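PDB 3NO3: glycerophosphodiester phosphodiesterase from Parabacteroides distasonis, which belongs to the glycerophosphoryl diester phosphodiesterase family, has a TIM-barrel type of fold and carries a bound magnesium ion. Local coordinates for residues Q21-S26 with N78-P83; R118-M123 with K144-L149; T198-T203 with F220-L225. All coordinates share one frame; numbering follows the deposited sequence. Where two conformers were deposited one is given.

Contact 1: residues Q21-S26 with N78-P83; sequences QNSIRS and NGEKLP
Glu-80 lays its carboxylate against the start of helix 24-32 and takes two backbone N-H groups there. OE1 accepts from Ile-24 N at 2.9 Å, with its syn lone pair. OE2 accepts from Arg-25 N at 3.1 Å, also on the syn side but 16° out of the carboxylate plane. The group thus straddles two successive amides of the first helical turn, where the helix dipole would be expected to favour a negative charge. The carboxylate also packs on carbon: OE2 lies 3.4 Å from Ser-23 CB, and OE1 lies 3.5 Å from Ile-24 CB. The Glu-80 chain reaches this place extended beyond CG (chi2 -178°), crossing the side chain of Ile-24 at about a right angle. Further along the loop, Pro-83 CG rests 3.7 Å from Asn-22 O.

The helix start is itself a capping box. Ser-23 is the N-cap, its OG accepting from Ser-26 N, while Ser-23 N donates back to Ser-26 OG at 3.1 Å. Ser-23 OG is also hydrogen-bonded to Ala-20 O, and Ser-26 OG to Arg-11 O. Glu-80 adds acceptors for the two amides between them, from a distant loop.

Asn-78 positions the glutamate. Its ND2 donates to Glu-80 OE2 at 3.1 Å, coming from above the carboxylate plane, and its OD1 accepts from Glu-80 N in an Asx turn. ND2 also bonds to Gly-18 O. Further out, Tyr-88 of helix 85-94 touches both Ile-24 and Pro-83. Asn-22 ND2 donates to Asp-41, a ligand of the magnesium ion, which places this helix start beside the metal site.

Contact 2: residues R118-M123 with K144-L149; sequences RLSVQM and KEFIRL
Val-121 and Phe-146 make an apolar contact between helices 110-126 and 140-149. Val-121 CG2 meets the edge of the phenyl ring, near its plane, and lies 3.6 Å from Phe-146 CD1. Ser-120 CB touches the same edge, 3.9 Å from CE1 of Phe-146. The ring is brought across by its first torsion, which sets CG beside the backbone N (chi1 -75°). Leu-149 completes the apolar set. Its CD1 lies 3.7 Å from Arg-118 CA and 4.0 Å from Val-121 CG2.

The two segments run broadly in the same direction, with their axes 10.1 Å apart at closest approach and crossing at -44°. These are neighbouring helices of the barrel's outer layer, joined through strand 133-137. Phe-146 also touches Leu-104 of strand 99-104 and stacks on Tyr-135.

The polar contacts run along another side of the interface. Arg-148 grips Glu-145 side-on within their own helix: NE donates to OE1 almost straight (176°), and NH2 of Arg-148 forms a salt bridge with OE2 of Glu-145 at 2.6 Å. A water links the helices here. It accepts from Arg-118 NH1 at 2.9 Å, in the guanidinium plane, and donates to Glu-145 OE2 at 2.8 Å. Arg-118 NH1 also makes a salt bridge with Asp-115, one turn earlier in its own helix.

Contact 3: residues T198-T203 with F220-L225; sequences TSNVWT and FITTDL
Asn-200 and Thr-222 meet in the closely packed part of this strand pair. Thr-222 OG1 donates to Asn-200 OD1 at 2.8 Å, tilted 17° from the carbonyl plane. Asn-200 holds its CG anti to the backbone N (chi1 -174°), which carries the amide across to the other strand. There OD1 lies 3.5 Å from Phe-220 CB, and the amide and phenyl planes are 64° apart. The backbones bond here too. Thr-222 N donates to Val-201 O at 2.8 Å, and Phe-220 N to Ser-199 O at 3.0 Å. The bond from Val-201 N to Phe-220 O is longer, at 3.3 Å.

Strands 198-202 and 220-223 run parallel and are connected through helix 207-216, a beta-alpha-beta unit of the TIM barrel. Val-201 and Ile-221 lie side by side, with their CG1 atoms 3.9 Å apart, on the face covered by that helix. Asn-200 and Thr-222 instead touch Ile-8 of strand 6-9.

The side-chain contacts at the ends are looser, between partly exposed residues. At one end, Thr-198 CB is 4.0 Å from Phe-220 CE2. At the other, a cis peptide precedes Thr-203, whose methyl CG2 packs on the Asp-224 carboxylate. Thr-203 CA also makes a CA-H...O contact with Thr-222 O at 3.3 Å. Asp-224 OD1 is hydrogen-bonded to His-10 ND1 and Trp-14 NE1. Trp-202 packs edge-to-face with His-178, near a bound glycerol.

How the contacts relate
The contacts follow one another along the chain, each closing before the next opens, on one TIM barrel. Contact 3 is part of the barrel wall, in the large sheet that also holds strands 6-9 and 37-44. Contact 2 belongs to the helical layer outside that sheet. Contact 1 joins the start of helix 24-32 to the loop before helix 85-94. Their centres lie 21 to 25 Å apart, and no two touch. Contacts 2 and 3 are on opposite sides of the chain's centre. The side chains of Asn-22 in contact 1 and Thr-222 in contact 3 lie about 6 and 7 Å from a magnesium ion. These two contacts thus probably frame the metal site, while contact 2, about 12 Å away at Phe-146, joins outer helices.

Contact 1: residues Q21-S26 with N78-P83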
ATOM      1  N   GLN A  21     -10.527  -3.957  -8.066  1.00 18.06           N
ATOM      2  CA  GLN A  21      -9.369  -3.913  -7.149  1.00 17.96           C
ATOM      3  C   GLN A  21      -8.073  -4.160  -7.897  1.00 17.19           C
ATOM      4  O   GLN A  21      -8.021  -5.022  -8.797  1.00 16.33           O
ATOM      5  CB  GLN A  21      -9.570  -4.960  -6.030  1.00 18.95           C
ATOM      6  CG  GLN A  21     -10.716  -4.603  -5.123  1.00 17.90           C
ATOM      7  CD  GLN A  21     -11.066  -5.675  -4.101  1.00 24.63           C
ATOM      8  OE1 GLN A  21     -10.247  -6.526  -3.757  1.00 21.94           O
ATOM      9  NE2 GLN A  21     -12.288  -5.602  -3.581  1.00 26.74           N
ATOM     10  N   ASN A  22      -7.014  -3.419  -7.553  1.00 16.95           N
ATOM     11  CA  ASN A  22      -5.655  -3.708  -8.069  1.00 17.04           C
ATOM     12  C   ASN A  22      -5.548  -3.726  -9.590  1.00 17.07           C
ATOM     13  O   ASN A  22      -4.905  -4.598 -10.194  1.00 16.30           O
ATOM     14  CB  ASN A  22      -5.114  -5.016  -7.438  1.00 17.01           C
ATOM     15  CG  ASN A  22      -4.606  -4.823  -6.016  1.00 17.35           C
ATOM     16  OD1 ASN A  22      -3.843  -3.925  -5.790  1.00 19.56           O
ATOM     17  ND2 ASN A  22      -4.987  -5.689  -5.075  1.00 15.34           N
ATOM     18  N   SER A  23      -6.224  -2.765 -10.217  1.00 17.40           N
ATOM     19  CA  SER A  23      -6.352  -2.710 -11.679  1.00 17.38           C
ATOM     20  C   SER A  23      -5.742  -1.410 -12.219  1.00 17.45           C
ATOM     21  O   SER A  23      -5.463  -0.462 -11.473  1.00 18.84           O
ATOM     22  CB  SER A  23      -7.838  -2.800 -12.069  1.00 17.72           C
ATOM     23  OG  SER A  23      -8.581  -1.669 -11.679  1.00 16.90           O
ATOM     24  N   ILE A  24      -5.555  -1.376 -13.527  1.00 18.89           N
ATOM     25  CA  ILE A  24      -5.143  -0.175 -14.236  1.00 18.71           C
ATOM     26  C   ILE A  24      -6.211   0.915 -14.026  1.00 19.24           C
ATOM     27  O   ILE A  24      -5.883   2.055 -13.650  1.00 18.64           O
ATOM     28  CB  ILE A  24      -4.928  -0.465 -15.715  1.00 19.94           C
ATOM     29  CG1 ILE A  24      -3.733  -1.440 -15.898  1.00 20.07           C
ATOM     30  CG2 ILE A  24      -4.867   0.887 -16.529  1.00 18.48           C
ATOM     31  CD1 ILE A  24      -2.352  -0.934 -15.446  1.00 17.31           C
ATOM     32  N   ARG A  25      -7.493   0.532 -14.131  1.00 19.49           N
ATOM     33  CA  ARG A  25      -8.594   1.460 -13.942  0.55 19.90           C
ATOM     34  C   ARG A  25      -8.590   2.050 -12.532  1.00 19.68           C
ATOM     35  O   ARG A  25      -8.797   3.227 -12.383  1.00 21.12           O
ATOM     36  CB  ARG A  25      -9.917   0.754 -14.259  0.55 20.36           C
ATOM     37  CG  ARG A  25     -11.195   1.524 -14.055  0.55 20.88           C
ATOM     38  CD  ARG A  25     -11.469   2.665 -14.986  0.55 22.52           C
ATOM     39  NE  ARG A  25     -12.928   2.889 -15.100  0.55 24.42           N
ATOM     40  CZ  ARG A  25     -13.519   3.901 -15.740  0.55 23.47           C
ATOM     41  NH1 ARG A  25     -14.850   3.954 -15.783  0.55 23.30           N
ATOM     42  NH2 ARG A  25     -12.814   4.866 -16.331  0.55 24.97           N
ATOM     43  N   SER A  26      -8.334   1.230 -11.504  1.00 19.08           N
ATOM     44  CA  SER A  26      -8.363   1.738 -10.113  1.00 17.98           C
ATOM     45  C   SER A  26      -7.220   2.712  -9.803  1.00 18.57           C
ATOM     46  O   SER A  26      -7.423   3.697  -9.091  1.00 18.29           O
ATOM     47  CB  SER A  26      -8.480   0.608  -9.074  1.00 17.53           C
ATOM     48  OG  SER A  26      -7.264  -0.143  -8.864  1.00 14.41           O
ATOM     49  N   ASN A  78     -13.313  -6.592 -13.705  1.00 24.22           N
ATOM     50  CA  ASN A  78     -13.732  -5.707 -14.817  1.00 24.76           C
ATOM     51  C   ASN A  78     -13.243  -6.162 -16.190  1.00 24.36           C
ATOM     52  O   ASN A  78     -13.307  -5.393 -17.144  1.00 23.09           O
ATOM     53  CB  ASN A  78     -13.305  -4.236 -14.555  1.00 24.09           C
ATOM     54  CG  ASN A  78     -11.778  -4.035 -14.629  1.00 24.05           C
ATOM     55  OD1 ASN A  78     -11.011  -5.020 -14.635  1.00 20.59           O
ATOM     56  ND2 ASN A  78     -11.331  -2.770 -14.679  1.00 20.43           N
ATOM     57  N   GLY A  79     -12.780  -7.406 -16.303  1.00 23.96           N
ATOM     58  CA  GLY A  79     -12.284  -7.937 -17.587  1.00 24.13           C
ATOM     59  C   GLY A  79     -10.837  -7.624 -17.946  1.00 23.61           C
ATOM     60  O   GLY A  79     -10.335  -8.163 -18.921  1.00 23.63           O
ATOM     61  N   GLU A  80     -10.130  -6.780 -17.196  1.00 22.68           N
ATOM     62  CA  GLU A  80      -8.685  -6.573 -17.464  1.00 21.91           C
ATOM     63  C   GLU A  80      -7.897  -7.854 -17.259  1.00 21.71           C
ATOM     64  O   GLU A  80      -8.276  -8.657 -16.418  1.00 21.02           O
ATOM     65  CB  GLU A  80      -8.078  -5.542 -16.491  1.00 22.14           C
ATOM     66  CG  GLU A  80      -8.467  -4.114 -16.716  1.00 22.33           C
ATOM     67  CD  GLU A  80      -7.753  -3.170 -15.713  1.00 23.07           C
ATOM     68  OE1 GLU A  80      -6.584  -3.479 -15.296  1.00 19.92           O
ATOM     69  OE2 GLU A  80      -8.409  -2.144 -15.358  1.00 19.98           O
ATOM     70  N   LYS A  81      -6.776  -8.007 -17.958  1.00 22.31           N
ATOM     71  CA  LYS A  81      -5.849  -9.091 -17.684  1.00 22.21           C
ATOM     72  C   LYS A  81      -5.094  -8.798 -16.386  1.00 21.11           C
ATOM     73  O   LYS A  81      -4.893  -7.634 -16.012  1.00 20.92           O
ATOM     74  CB  LYS A  81      -4.865  -9.325 -18.866  1.00 24.21           C
ATOM     75  CG  LYS A  81      -5.412 -10.207 -20.031  1.00 29.15           C
ATOM     76  CD  LYS A  81      -4.335 -10.401 -21.176  1.00 34.40           C
ATOM     77  N   LEU A  82      -4.698  -9.858 -15.696  1.00 19.43           N
ATOM     78  CA  LEU A  82      -3.846  -9.762 -14.525  1.00 18.89           C
ATOM     79  C   LEU A  82      -2.689  -8.820 -14.813  1.00 17.80           C
ATOM     80  O   LEU A  82      -1.960  -9.098 -15.735  1.00 19.34           O
ATOM     81  CB  LEU A  82      -3.283 -11.144 -14.164  1.00 18.87           C
ATOM     82  CG  LEU A  82      -2.338 -11.234 -12.974  1.00 18.84           C
ATOM     83  CD1 LEU A  82      -3.058 -10.828 -11.673  1.00 17.58           C
ATOM     84  CD2 LEU A  82      -1.757 -12.657 -12.890  1.00 19.32           C
ATOM     85  N   PRO A  83      -2.502  -7.713 -14.032  1.00 17.05           N
ATOM     86  CA  PRO A  83      -1.399  -6.816 -14.400  1.00 15.93           C
ATOM     87  C   PRO A  83      -0.041  -7.351 -13.959  1.00 14.79           C
ATOM     88  O   PRO A  83       0.080  -7.893 -12.845  1.00 16.56           O
ATOM     89  CB  PRO A  83      -1.705  -5.526 -13.613  1.00 15.83           C
ATOM     90  CG  PRO A  83      -3.119  -5.595 -13.248  1.00 16.15           C
ATOM     91  CD  PRO A  83      -3.392  -7.071 -13.054  1.00 16.33           C
TER

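Contact 2: residues R118-M123 with K144-L149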
ATOM      1  N   ARG A 118      14.115  -7.534  -3.101  1.00 14.17           N
ATOM      2  CA  ARG A 118      15.185  -7.140  -4.020  1.00 15.35           C
ATOM      3  C   ARG A 118      14.656  -6.915  -5.445  1.00 15.04           C
ATOM      4  O   ARG A 118      14.946  -5.881  -6.057  1.00 14.20           O
ATOM      5  CB  ARG A 118      16.302  -8.190  -4.034  1.00 16.31           C
ATOM      6  CG  ARG A 118      17.529  -7.750  -4.869  1.00 20.17           C
ATOM      7  CD  ARG A 118      18.611  -8.795  -5.074  1.00 26.22           C
ATOM      8  NE  ARG A 118      18.074  -9.977  -5.755  1.00 27.53           N
ATOM      9  CZ  ARG A 118      17.699 -11.120  -5.168  1.00 32.86           C
ATOM     10  NH1 ARG A 118      17.792 -11.327  -3.835  1.00 33.25           N
ATOM     11  NH2 ARG A 118      17.213 -12.095  -5.936  1.00 35.28           N
ATOM     12  N   LEU A 119      13.865  -7.863  -5.964  1.00 14.64           N
ATOM     13  CA  LEU A 119      13.370  -7.743  -7.338  1.00 15.44           C
ATOM     14  C   LEU A 119      12.387  -6.576  -7.477  1.00 14.16           C
ATOM     15  O   LEU A 119      12.297  -5.954  -8.544  1.00 15.47           O
ATOM     16  CB  LEU A 119      12.785  -9.049  -7.865  1.00 14.00           C
ATOM     17  CG  LEU A 119      13.760 -10.206  -8.112  1.00 15.95           C
ATOM     18  CD1 LEU A 119      12.984 -11.528  -8.354  1.00 17.88           C
ATOM     19  CD2 LEU A 119      14.681  -9.983  -9.255  1.00 20.04           C
ATOM     20  N   SER A 120      11.618  -6.308  -6.414  1.00 14.43           N
ATOM     21  CA  SER A 120      10.712  -5.174  -6.365  1.00 13.38           C
ATOM     22  C   SER A 120      11.474  -3.857  -6.464  1.00 13.10           C
ATOM     23  O   SER A 120      11.170  -3.025  -7.318  1.00 13.36           O
ATOM     24  CB  SER A 120       9.880  -5.162  -5.074  1.00 13.54           C
ATOM     25  OG  SER A 120       8.929  -6.206  -5.040  1.00 12.05           O
ATOM     26  N   VAL A 121      12.535  -3.727  -5.678  1.00 12.72           N
ATOM     27  CA  VAL A 121      13.363  -2.526  -5.699  1.00 14.06           C
ATOM     28  C   VAL A 121      14.041  -2.314  -7.061  1.00 14.20           C
ATOM     29  O   VAL A 121      14.012  -1.201  -7.572  1.00 14.71           O
ATOM     30  CB  VAL A 121      14.457  -2.584  -4.582  1.00 15.18           C
ATOM     31  CG1 VAL A 121      15.570  -1.492  -4.800  1.00 14.84           C
ATOM     32  CG2 VAL A 121      13.740  -2.483  -3.209  1.00 13.86           C
ATOM     33  N   GLN A 122      14.501  -3.395  -7.682  1.00 13.58           N
ATOM     34  CA  GLN A 122      15.087  -3.356  -9.021  1.00 15.00           C
ATOM     35  C   GLN A 122      14.094  -2.892 -10.107  1.00 14.25           C
ATOM     36  O   GLN A 122      14.445  -2.071 -10.962  1.00 14.76           O
ATOM     37  CB  GLN A 122      15.707  -4.720  -9.368  1.00 14.57           C
ATOM     38  CG  GLN A 122      17.001  -4.978  -8.546  1.00 15.97           C
ATOM     39  CD  GLN A 122      17.586  -6.336  -8.732  1.00 16.01           C
ATOM     40  OE1 GLN A 122      17.001  -7.207  -9.371  1.00 15.13           O
ATOM     41  NE2 GLN A 122      18.780  -6.536  -8.173  1.00 15.46           N
HETATM   42  N   MSE A 123      12.877  -3.385 -10.050  1.00 14.24           N
HETATM   43  CA  MSE A 123      11.840  -2.979 -10.986  1.00 14.50           C
HETATM   44  C   MSE A 123      11.459  -1.508 -10.807  1.00 15.34           C
HETATM   45  O   MSE A 123      11.392  -0.762 -11.802  1.00 15.44           O
HETATM   46  CB  MSE A 123      10.614  -3.838 -10.837  1.00 14.78           C
HETATM   47  CG  MSE A 123       9.445  -3.487 -11.817  1.00 15.85           C
HETATM   48 SE   MSE A 123       9.902  -3.727 -13.665  0.75 12.69          SE
HETATM   49  CE  MSE A 123       9.827  -5.668 -13.647  1.00 12.43           C
ATOM     50  N   LYS A 144      12.592  -5.544   6.299  1.00 15.27           N
ATOM     51  CA  LYS A 144      14.012  -5.345   6.628  1.00 17.01           C
ATOM     52  C   LYS A 144      14.882  -5.228   5.368  1.00 16.75           C
ATOM     53  O   LYS A 144      15.807  -4.384   5.301  1.00 16.19           O
ATOM     54  CB  LYS A 144      14.519  -6.480   7.540  1.00 18.15           C
ATOM     55  CG  LYS A 144      14.081  -6.389   9.026  1.00 21.37           C
ATOM     56  CD  LYS A 144      14.554  -7.666   9.783  1.00 24.36           C
ATOM     57  CE  LYS A 144      14.500  -7.521  11.256  1.00 27.73           C
ATOM     58  NZ  LYS A 144      14.873  -8.838  11.872  1.00 31.02           N
ATOM     59  N   GLU A 145      14.562  -6.025   4.349  1.00 16.52           N
ATOM     60  CA  GLU A 145      15.280  -5.931   3.071  1.00 16.42           C
ATOM     61  C   GLU A 145      14.992  -4.637   2.337  1.00 15.41           C
ATOM     62  O   GLU A 145      15.905  -4.040   1.793  1.00 16.05           O
ATOM     63  CB  GLU A 145      14.945  -7.150   2.191  1.00 16.64           C
ATOM     64  CG  GLU A 145      15.849  -7.322   0.958  1.00 19.10           C
ATOM     65  CD  GLU A 145      17.328  -7.564   1.267  1.00 20.22           C
ATOM     66  OE1 GLU A 145      17.766  -7.608   2.442  1.00 22.81           O
ATOM     67  OE2 GLU A 145      18.096  -7.688   0.287  1.00 22.87           O
ATOM     68  N   PHE A 146      13.746  -4.155   2.339  1.00 16.13           N
ATOM     69  CA  PHE A 146      13.482  -2.814   1.778  1.00 15.56           C
ATOM     70  C   PHE A 146      14.257  -1.690   2.507  1.00 16.09           C
ATOM     71  O   PHE A 146      14.879  -0.823   1.892  1.00 17.36           O
ATOM     72  CB  PHE A 146      11.983  -2.476   1.826  1.00 15.08           C
ATOM     73  CG  PHE A 146      11.140  -3.190   0.796  1.00 15.62           C
ATOM     74  CD1 PHE A 146      11.418  -3.082  -0.568  1.00 15.17           C
ATOM     75  CD2 PHE A 146       9.995  -3.868   1.189  1.00 16.33           C
ATOM     76  CE1 PHE A 146      10.601  -3.703  -1.533  1.00 14.25           C
ATOM     77  CE2 PHE A 146       9.200  -4.539   0.247  1.00 14.45           C
ATOM     78  CZ  PHE A 146       9.500  -4.436  -1.117  1.00 14.22           C
ATOM     79  N   ILE A 147      14.276  -1.761   3.823  1.00 16.35           N
ATOM     80  CA  ILE A 147      15.028  -0.795   4.635  1.00 17.94           C
ATOM     81  C   ILE A 147      16.538  -0.836   4.272  1.00 18.52           C
ATOM     82  O   ILE A 147      17.166   0.216   4.065  1.00 20.58           O
ATOM     83  CB  ILE A 147      14.774  -1.053   6.157  1.00 17.97           C
ATOM     84  CG1 ILE A 147      13.319  -0.675   6.532  1.00 16.85           C
ATOM     85  CG2 ILE A 147      15.775  -0.254   7.057  1.00 19.16           C
ATOM     86  CD1 ILE A 147      12.840  -1.327   7.843  1.00 13.71           C
ATOM     87  N   ARG A 148      17.096  -2.042   4.182  1.00 18.80           N
ATOM     88  CA  ARG A 148      18.516  -2.238   3.873  1.00 18.81           C
ATOM     89  C   ARG A 148      18.865  -1.741   2.464  1.00 17.48           C
ATOM     90  O   ARG A 148      19.858  -1.056   2.285  1.00 17.30           O
ATOM     91  CB  ARG A 148      18.897  -3.730   3.974  1.00 18.77           C
ATOM     92  CG  ARG A 148      20.387  -4.013   3.805  1.00 20.39           C
ATOM     93  CD  ARG A 148      20.670  -5.522   3.782  1.00 23.23           C
ATOM     94  NE  ARG A 148      20.308  -6.162   2.519  1.00 23.67           N
ATOM     95  CZ  ARG A 148      21.014  -6.105   1.377  1.00 28.26           C
ATOM     96  NH1 ARG A 148      22.139  -5.393   1.273  1.00 30.29           N
ATOM     97  NH2 ARG A 148      20.580  -6.767   0.290  1.00 28.07           N
ATOM     98  N   LEU A 149      18.041  -2.087   1.492  1.00 16.38           N
ATOM     99  CA  LEU A 149      18.277  -1.719   0.108  1.00 17.28           C
ATOM    100  C   LEU A 149      18.005  -0.243  -0.173  1.00 18.83           C
ATOM    101  O   LEU A 149      18.691   0.343  -1.012  1.00 18.38           O
ATOM    102  CB  LEU A 149      17.400  -2.549  -0.836  1.00 17.08           C
ATOM    103  CG  LEU A 149      17.789  -4.013  -0.976  1.00 17.48           C
ATOM    104  CD1 LEU A 149      16.774  -4.696  -1.760  1.00 16.71           C
ATOM    105  CD2 LEU A 149      19.190  -4.164  -1.678  1.00 19.71           C
TER
HETATM  106  O   HOH W   1      18.518  -9.705  -1.592  1.00 27.45           O

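Contact 3: residues T198-T203 with F220-L225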
ATOM      1  N   THR A 198       5.695   8.379  10.224  1.00 21.49           N
ATOM      2  CA  THR A 198       4.279   8.507   9.820  1.00 20.44           C
ATOM      3  C   THR A 198       3.350   7.413  10.413  1.00 20.06           C
ATOM      4  O   THR A 198       3.784   6.290  10.733  1.00 19.14           O
ATOM      5  CB  THR A 198       4.111   8.569   8.311  1.00 19.80           C
ATOM      6  OG1 THR A 198       4.539   7.333   7.712  1.00 17.94           O
ATOM      7  CG2 THR A 198       4.897   9.753   7.787  1.00 18.77           C
ATOM      8  N   SER A 199       2.078   7.770  10.561  1.00 20.63           N
ATOM      9  CA  SER A 199       1.049   6.831  11.000  1.00 21.14           C
ATOM     10  C   SER A 199       0.032   6.689   9.864  1.00 20.97           C
ATOM     11  O   SER A 199      -0.383   7.689   9.291  1.00 22.43           O
ATOM     12  CB  SER A 199       0.389   7.331  12.281  1.00 20.76           C
ATOM     13  OG  SER A 199      -0.123   8.620  12.124  1.00 22.54           O
ATOM     14  N   ASN A 200      -0.331   5.459   9.536  1.00 20.62           N
ATOM     15  CA  ASN A 200      -1.329   5.138   8.478  1.00 19.34           C
ATOM     16  C   ASN A 200      -2.274   4.111   9.115  1.00 20.17           C
ATOM     17  O   ASN A 200      -1.848   3.340  10.004  1.00 18.91           O
ATOM     18  CB  ASN A 200      -0.577   4.620   7.249  1.00 19.78           C
ATOM     19  CG  ASN A 200      -1.447   4.367   6.001  1.00 19.30           C
ATOM     20  OD1 ASN A 200      -2.686   4.502   5.975  1.00 17.99           O
ATOM     21  ND2 ASN A 200      -0.743   3.999   4.932  1.00 16.73           N
ATOM     22  N   VAL A 201      -3.563   4.168   8.742  1.00 19.54           N
ATOM     23  CA  VAL A 201      -4.551   3.267   9.307  1.00 20.66           C
ATOM     24  C   VAL A 201      -5.383   2.632   8.180  1.00 20.50           C
ATOM     25  O   VAL A 201      -5.719   3.308   7.218  1.00 19.68           O
ATOM     26  CB  VAL A 201      -5.446   3.982  10.363  1.00 21.98           C
ATOM     27  CG1 VAL A 201      -6.274   5.157   9.752  1.00 20.71           C
ATOM     28  CG2 VAL A 201      -6.331   2.972  11.083  1.00 22.39           C
ATOM     29  N   TRP A 202      -5.683   1.334   8.310  1.00 20.79           N
ATOM     30  CA  TRP A 202      -6.432   0.582   7.274  1.00 21.78           C
ATOM     31  C   TRP A 202      -7.535  -0.296   7.895  1.00 22.94           C
ATOM     32  O   TRP A 202      -7.465  -0.568   9.095  1.00 21.99           O
ATOM     33  CB  TRP A 202      -5.486  -0.305   6.437  1.00 21.39           C
ATOM     34  CG  TRP A 202      -4.669  -1.302   7.215  1.00 21.46           C
ATOM     35  CD1 TRP A 202      -3.420  -1.119   7.720  1.00 20.06           C
ATOM     36  CD2 TRP A 202      -5.038  -2.650   7.555  1.00 21.21           C
ATOM     37  NE1 TRP A 202      -3.000  -2.228   8.379  1.00 18.74           N
ATOM     38  CE2 TRP A 202      -3.963  -3.199   8.282  1.00 20.34           C
ATOM     39  CE3 TRP A 202      -6.168  -3.453   7.298  1.00 21.44           C
ATOM     40  CZ2 TRP A 202      -3.983  -4.517   8.791  1.00 23.20           C
ATOM     41  CZ3 TRP A 202      -6.183  -4.770   7.791  1.00 25.63           C
ATOM     42  CH2 TRP A 202      -5.105  -5.279   8.545  1.00 23.13           C
ATOM     43  N   THR A 203      -8.576  -0.716   7.154  1.00 22.93           N
ATOM     44  CA  THR A 203      -9.073  -0.124   5.922  1.00 23.43           C
ATOM     45  C   THR A 203     -10.317   0.578   6.444  1.00 24.67           C
ATOM     46  O   THR A 203     -11.204  -0.096   6.936  1.00 25.92           O
ATOM     47  CB  THR A 203      -9.329  -1.206   4.866  1.00 23.25           C
ATOM     48  OG1 THR A 203      -8.052  -1.736   4.471  1.00 22.63           O
ATOM     49  CG2 THR A 203      -9.979  -0.637   3.631  1.00 21.87           C
ATOM     50  N   PHE A 220      -2.070   9.315   7.399  1.00 22.51           N
ATOM     51  CA  PHE A 220      -2.795   8.726   6.258  1.00 22.68           C
ATOM     52  C   PHE A 220      -3.970   7.887   6.712  1.00 22.54           C
ATOM     53  O   PHE A 220      -3.917   7.259   7.762  1.00 22.47           O
ATOM     54  CB  PHE A 220      -1.854   7.866   5.411  1.00 21.99           C
ATOM     55  CG  PHE A 220      -0.594   8.566   4.968  1.00 22.67           C
ATOM     56  CD1 PHE A 220      -0.645   9.556   4.016  1.00 25.55           C
ATOM     57  CD2 PHE A 220       0.672   8.204   5.485  1.00 22.29           C
ATOM     58  CE1 PHE A 220       0.530  10.214   3.608  1.00 25.60           C
ATOM     59  CE2 PHE A 220       1.819   8.839   5.065  1.00 22.31           C
ATOM     60  CZ  PHE A 220       1.755   9.851   4.149  1.00 24.46           C
ATOM     61  N   ILE A 221      -5.037   7.910   5.917  1.00 22.57           N
ATOM     62  CA  ILE A 221      -6.133   6.968   6.020  1.00 22.31           C
ATOM     63  C   ILE A 221      -6.175   6.130   4.721  1.00 21.21           C
ATOM     64  O   ILE A 221      -6.255   6.709   3.635  1.00 23.03           O
ATOM     65  CB  ILE A 221      -7.455   7.672   6.207  1.00 22.04           C
ATOM     66  CG1 ILE A 221      -7.608   8.203   7.653  1.00 24.54           C
ATOM     67  CG2 ILE A 221      -8.625   6.721   5.923  1.00 22.32           C
ATOM     68  CD1 ILE A 221      -8.889   9.072   7.806  1.00 24.41           C
ATOM     69  N   THR A 222      -6.132   4.806   4.865  1.00 19.86           N
ATOM     70  CA  THR A 222      -6.245   3.845   3.766  1.00 19.14           C
ATOM     71  C   THR A 222      -7.682   3.378   3.750  1.00 19.74           C
ATOM     72  O   THR A 222      -8.189   2.867   4.755  1.00 20.64           O
ATOM     73  CB  THR A 222      -5.261   2.660   3.918  1.00 19.08           C
ATOM     74  OG1 THR A 222      -3.932   3.160   3.824  1.00 17.90           O
ATOM     75  CG2 THR A 222      -5.469   1.588   2.804  1.00 17.16           C
ATOM     76  N   THR A 223      -8.366   3.580   2.633  1.00 20.86           N
ATOM     77  CA  THR A 223      -9.823   3.400   2.595  1.00 21.52           C
ATOM     78  C   THR A 223     -10.306   2.868   1.249  1.00 21.59           C
ATOM     79  O   THR A 223      -9.701   3.162   0.216  1.00 19.81           O
ATOM     80  CB  THR A 223     -10.546   4.760   2.891  1.00 22.24           C
ATOM     81  OG1 THR A 223     -11.975   4.592   2.805  1.00 22.66           O
ATOM     82  CG2 THR A 223     -10.101   5.841   1.917  1.00 22.70           C
ATOM     83  N   ASP A 224     -11.418   2.122   1.283  1.00 22.48           N
ATOM     84  CA  ASP A 224     -12.174   1.756   0.053  1.00 22.50           C
ATOM     85  C   ASP A 224     -13.179   2.815  -0.398  1.00 23.50           C
ATOM     86  O   ASP A 224     -13.810   2.611  -1.432  1.00 23.42           O
ATOM     87  CB  ASP A 224     -12.913   0.417   0.228  1.00 22.25           C
ATOM     88  CG  ASP A 224     -11.961  -0.781   0.417  1.00 23.91           C
ATOM     89  OD1 ASP A 224     -10.817  -0.760  -0.105  1.00 20.81           O
ATOM     90  OD2 ASP A 224     -12.385  -1.763   1.073  1.00 24.09           O
ATOM     91  N   LEU A 225     -13.368   3.890   0.374  1.00 24.17           N
ATOM     92  CA  LEU A 225     -14.273   5.007   0.013  1.00 25.58           C
ATOM     93  C   LEU A 225     -13.492   6.328   0.049  1.00 25.67           C
ATOM     94  O   LEU A 225     -13.783   7.191   0.870  1.00 25.81           O
ATOM     95  CB  LEU A 225     -15.483   5.040   0.973  1.00 27.21           C
ATOM     96  CG  LEU A 225     -16.420   3.808   0.950  1.00 28.79           C
ATOM     97  CD1 LEU A 225     -17.503   3.872   2.078  1.00 32.89           C
ATOM     98  CD2 LEU A 225     -17.125   3.663  -0.382  1.00 29.33           C
TER